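Local coordinates for protein type-iv like pilin ttha1219 (Thermus thermophilus, PDB 5G23) that probably serves as a type IV pilin-like component of the machinery for DNA uptake in natural competence, resembling type II secretion pseudopilins, at residues Leu49-Val63 with Ala223-Ala235. Numbering follows the deposited sequence.
Sequences LSLTATVLARELYTV and AEKLWIVQTPNLA
A53 sets its methyl squarely over one face of the W227 indole, CB lying 3.5 Å from the centroid of the five-membered ring and 14° off its normal, a CH-pi contact. W227 reaches the helix with CG held between backbone N and carbonyl carbon (chi1 71°), while L56 CD2 and A57 CB meet the ring at its edge. Replacing W227 by an alanine would probably open a gap beneath the helix and leave the A53 methyl without its aromatic face. Further along, V229 puts CG2 3.7 Å from A57 CB. Back toward the start of the strand, the K225 chain runs past A53, and its NZ makes a weak 3.4 Å hydrogen bond to S50 OG. Toward the C-terminal part of 49-63, the Y61 and P232 side chains cross at about a right angle, Y61 CE1 lying 3.7 Å from P232 CD. A nearby water lies 2.8 Å from Y61 O, is close to V63 O as well, and accepts from N233 N, linking 49-63 to the 3-10 turn at 232-234. Behind these residues, strand 173-184 pairs with 221-230, and L178 and L180 back W227. Helix 49-61 thus runs nearly parallel to strand 223-230, their axes crossing at -21°, the helix-on-antiparallel-sheet packing of the type IV pilin fold.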
# COMPACT_ATOMS: atom_id res chain seq x y z
N LEU B 49 -8.78 -4.70 -4.21
CA LEU B 49 -8.37 -5.76 -3.29
C LEU B 49 -6.85 -6.03 -3.45
O LEU B 49 -6.17 -6.29 -2.41
CB LEU B 49 -9.13 -7.05 -3.51
CG LEU B 49 -10.62 -7.01 -3.18
CD1 LEU B 49 -11.28 -8.32 -3.48
CD2 LEU B 49 -10.90 -6.65 -1.71
N SER B 50 -6.34 -5.98 -4.66
CA SER B 50 -4.87 -6.17 -4.86
C SER B 50 -4.04 -5.04 -4.20
O SER B 50 -3.07 -5.33 -3.57
CB SER B 50 -4.50 -6.28 -6.34
OG SER B 50 -5.13 -7.49 -6.80
N LEU B 51 -4.52 -3.79 -4.28
CA LEU B 51 -3.88 -2.69 -3.60
C LEU B 51 -3.88 -2.96 -2.09
O LEU B 51 -2.89 -2.71 -1.41
CB LEU B 51 -4.58 -1.38 -3.94
CG LEU B 51 -4.33 -0.80 -5.32
CD1 LEU B 51 -5.28 0.35 -5.57
CD2 LEU B 51 -2.92 -0.29 -5.43
N THR B 52 -5.03 -3.40 -1.58
CA THR B 52 -5.22 -3.61 -0.15
C THR B 52 -4.28 -4.69 0.32
O THR B 52 -3.58 -4.56 1.34
CB THR B 52 -6.72 -4.00 0.16
OG1 THR B 52 -7.56 -2.95 -0.25
CG2 THR B 52 -6.94 -4.22 1.61
N ALA B 53 -4.17 -5.75 -0.47
CA ALA B 53 -3.25 -6.80 -0.09
C ALA B 53 -1.78 -6.37 -0.09
O ALA B 53 -1.02 -6.79 0.80
CB ALA B 53 -3.40 -7.98 -1.03
N THR B 54 -1.39 -5.53 -1.04
CA THR B 54 -0.00 -5.01 -1.09
C THR B 54 0.26 -4.17 0.15
O THR B 54 1.31 -4.33 0.75
CB THR B 54 0.20 -4.16 -2.34
OG1 THR B 54 -0.05 -5.00 -3.48
CG2 THR B 54 1.59 -3.53 -2.42
N VAL B 55 -0.74 -3.36 0.60
CA VAL B 55 -0.51 -2.53 1.79
C VAL B 55 -0.31 -3.42 3.00
O VAL B 55 0.58 -3.22 3.78
CB VAL B 55 -1.67 -1.54 1.99
CG1 VAL B 55 -1.60 -0.80 3.33
CG2 VAL B 55 -1.68 -0.49 0.85
N LEU B 56 -1.22 -4.38 3.22
CA LEU B 56 -1.17 -5.21 4.41
C LEU B 56 0.02 -6.13 4.42
O LEU B 56 0.63 -6.34 5.50
CB LEU B 56 -2.48 -5.99 4.56
CG LEU B 56 -3.61 -5.36 5.36
CD1 LEU B 56 -4.10 -4.07 4.68
CD2 LEU B 56 -4.79 -6.36 5.51
N ALA B 57 0.39 -6.68 3.26
CA ALA B 57 1.51 -7.58 3.22
C ALA B 57 2.79 -6.93 3.55
O ALA B 57 3.61 -7.47 4.32
CB ALA B 57 1.65 -8.23 1.88
N ARG B 58 2.97 -5.71 3.05
CA ARG B 58 4.23 -5.01 3.31
C ARG B 58 4.37 -4.70 4.78
O ARG B 58 5.45 -4.76 5.35
CB ARG B 58 4.32 -3.74 2.48
CG ARG B 58 5.68 -3.08 2.51
CD ARG B 58 5.80 -1.74 1.74
NE ARG B 58 7.23 -1.31 1.70
CZ ARG B 58 7.96 -1.06 0.62
NH1 ARG B 58 7.41 -1.10 -0.62
NH2 ARG B 58 9.24 -0.72 0.76
N GLU B 59 3.27 -4.34 5.42
CA GLU B 59 3.29 -4.00 6.79
C GLU B 59 3.51 -5.26 7.68
O GLU B 59 4.23 -5.21 8.67
CB GLU B 59 1.97 -3.29 7.09
CG GLU B 59 1.73 -2.79 8.48
CD GLU B 59 2.32 -1.44 8.70
OE1 GLU B 59 2.82 -0.84 7.72
OE2 GLU B 59 2.39 -1.07 9.88
N LEU B 60 2.83 -6.35 7.39
CA LEU B 60 2.85 -7.51 8.24
C LEU B 60 4.15 -8.33 8.09
O LEU B 60 4.55 -8.99 9.05
CB LEU B 60 1.62 -8.40 8.01
CG LEU B 60 0.32 -7.71 8.47
CD1 LEU B 60 -0.90 -8.49 8.03
CD2 LEU B 60 0.26 -7.53 10.00
N TYR B 61 4.81 -8.25 6.93
CA TYR B 61 6.07 -8.94 6.73
C TYR B 61 7.10 -8.51 7.78
O TYR B 61 7.95 -9.28 8.18
CB TYR B 61 6.62 -8.62 5.35
CG TYR B 61 7.92 -9.29 5.04
CD1 TYR B 61 7.94 -10.59 4.56
CD2 TYR B 61 9.14 -8.63 5.21
CE1 TYR B 61 9.13 -11.23 4.25
CE2 TYR B 61 10.33 -9.25 4.88
CZ TYR B 61 10.31 -10.58 4.42
OH TYR B 61 11.48 -11.24 4.12
N THR B 62 7.03 -7.26 8.18
CA THR B 62 8.00 -6.71 9.12
C THR B 62 7.76 -7.12 10.60
O THR B 62 8.58 -6.89 11.44
CB THR B 62 8.04 -5.14 9.01
OG1 THR B 62 6.86 -4.54 9.53
CG2 THR B 62 8.10 -4.66 7.61
N VAL B 63 6.60 -7.70 10.91
CA VAL B 63 6.25 -7.92 12.32
C VAL B 63 7.27 -8.80 12.96
O VAL B 63 7.65 -9.82 12.43
CB VAL B 63 4.80 -8.43 12.42
CG1 VAL B 63 4.51 -8.88 13.81
CG2 VAL B 63 3.84 -7.30 12.06
N ALA B 223 -16.03 -9.96 -5.24
CA ALA B 223 -14.65 -10.38 -5.57
C ALA B 223 -13.94 -10.72 -4.24
O ALA B 223 -14.32 -10.22 -3.18
CB ALA B 223 -13.90 -9.30 -6.26
N GLU B 224 -12.98 -11.61 -4.34
CA GLU B 224 -12.24 -12.06 -3.15
C GLU B 224 -10.77 -12.16 -3.43
O GLU B 224 -10.32 -12.17 -4.58
CB GLU B 224 -12.78 -13.41 -2.68
CG GLU B 224 -12.43 -14.55 -3.70
CD GLU B 224 -13.03 -15.89 -3.38
OE1 GLU B 224 -13.71 -16.06 -2.33
OE2 GLU B 224 -12.87 -16.79 -4.26
N LYS B 225 -9.97 -12.19 -2.36
CA LYS B 225 -8.60 -12.32 -2.53
C LYS B 225 -8.02 -13.06 -1.33
O LYS B 225 -8.32 -12.74 -0.20
CB LYS B 225 -7.90 -10.99 -2.71
CG LYS B 225 -6.48 -11.20 -3.27
CD LYS B 225 -5.81 -9.88 -3.48
CE LYS B 225 -4.39 -10.06 -3.97
NZ LYS B 225 -4.41 -10.50 -5.39
N LEU B 226 -7.22 -14.07 -1.63
CA LEU B 226 -6.39 -14.78 -0.63
C LEU B 226 -4.92 -14.48 -0.93
O LEU B 226 -4.48 -14.66 -2.07
CB LEU B 226 -6.60 -16.28 -0.70
CG LEU B 226 -5.75 -17.18 0.21
CD1 LEU B 226 -6.15 -17.00 1.64
CD2 LEU B 226 -5.88 -18.62 -0.20
N TRP B 227 -4.15 -14.09 0.10
CA TRP B 227 -2.73 -13.91 -0.09
C TRP B 227 -1.95 -14.40 1.14
O TRP B 227 -2.48 -14.36 2.24
CB TRP B 227 -2.43 -12.48 -0.53
CG TRP B 227 -2.60 -11.39 0.49
CD1 TRP B 227 -1.61 -10.71 1.01
CD2 TRP B 227 -3.79 -10.79 0.97
NE1 TRP B 227 -2.05 -9.76 1.86
CE2 TRP B 227 -3.42 -9.79 1.85
CE3 TRP B 227 -5.16 -11.06 0.80
CZ2 TRP B 227 -4.33 -9.02 2.54
CZ3 TRP B 227 -6.09 -10.24 1.43
CH2 TRP B 227 -5.68 -9.24 2.32
N ILE B 228 -0.73 -14.84 0.89
CA ILE B 228 0.12 -15.40 1.89
C ILE B 228 1.27 -14.46 2.11
O ILE B 228 1.87 -13.97 1.17
CB ILE B 228 0.73 -16.72 1.43
CG1 ILE B 228 -0.35 -17.66 0.96
CG2 ILE B 228 1.56 -17.28 2.58
CD1 ILE B 228 -1.48 -17.92 1.96
N VAL B 229 1.52 -14.15 3.37
CA VAL B 229 2.60 -13.25 3.80
C VAL B 229 3.57 -14.02 4.65
O VAL B 229 3.18 -14.56 5.69
CB VAL B 229 2.05 -12.10 4.63
CG1 VAL B 229 3.18 -11.15 4.95
CG2 VAL B 229 0.99 -11.32 3.86
N GLN B 230 4.85 -14.12 4.21
CA GLN B 230 5.84 -14.83 5.00
C GLN B 230 6.14 -13.95 6.22
O GLN B 230 6.10 -12.71 6.14
CB GLN B 230 7.09 -15.14 4.16
CG GLN B 230 6.84 -15.93 2.94
CD GLN B 230 6.29 -17.30 3.20
OE1 GLN B 230 5.28 -17.65 2.62
NE2 GLN B 230 6.89 -18.07 4.10
N THR B 231 6.47 -14.60 7.35
CA THR B 231 6.78 -13.90 8.55
C THR B 231 8.10 -14.42 9.13
O THR B 231 8.15 -15.01 10.21
CB THR B 231 5.64 -14.03 9.58
OG1 THR B 231 5.38 -15.41 9.82
CG2 THR B 231 4.34 -13.35 9.10
N PRO B 232 9.21 -14.22 8.39
CA PRO B 232 10.47 -14.81 8.82
C PRO B 232 10.91 -14.30 10.21
O PRO B 232 11.58 -15.03 10.97
CB PRO B 232 11.45 -14.42 7.72
CG PRO B 232 10.82 -13.26 7.03
CD PRO B 232 9.34 -13.51 7.12
N ASN B 233 10.56 -13.07 10.58
CA ASN B 233 10.93 -12.60 11.93
C ASN B 233 10.19 -13.34 13.04
O ASN B 233 10.61 -13.25 14.20
CB ASN B 233 10.71 -11.11 12.03
CG ASN B 233 11.39 -10.33 10.91
OD1 ASN B 233 10.76 -9.49 10.29
ND2 ASN B 233 12.61 -10.64 10.62
N LEU B 234 9.10 -14.04 12.76
CA LEU B 234 8.40 -14.79 13.81
C LEU B 234 8.76 -16.26 13.89
O LEU B 234 8.09 -17.05 14.62
CB LEU B 234 6.89 -14.71 13.59
CG LEU B 234 6.28 -13.31 13.50
CD1 LEU B 234 4.82 -13.47 13.25
CD2 LEU B 234 6.54 -12.52 14.76
N ALA B 235 9.64 -16.67 13.00
CA ALA B 235 9.96 -18.07 12.81
C ALA B 235 11.30 -18.30 13.42
O ALA B 235 11.70 -19.44 13.45
CB ALA B 235 9.96 -18.43 11.31
O HOH W 1 8.10 -11.33 10.01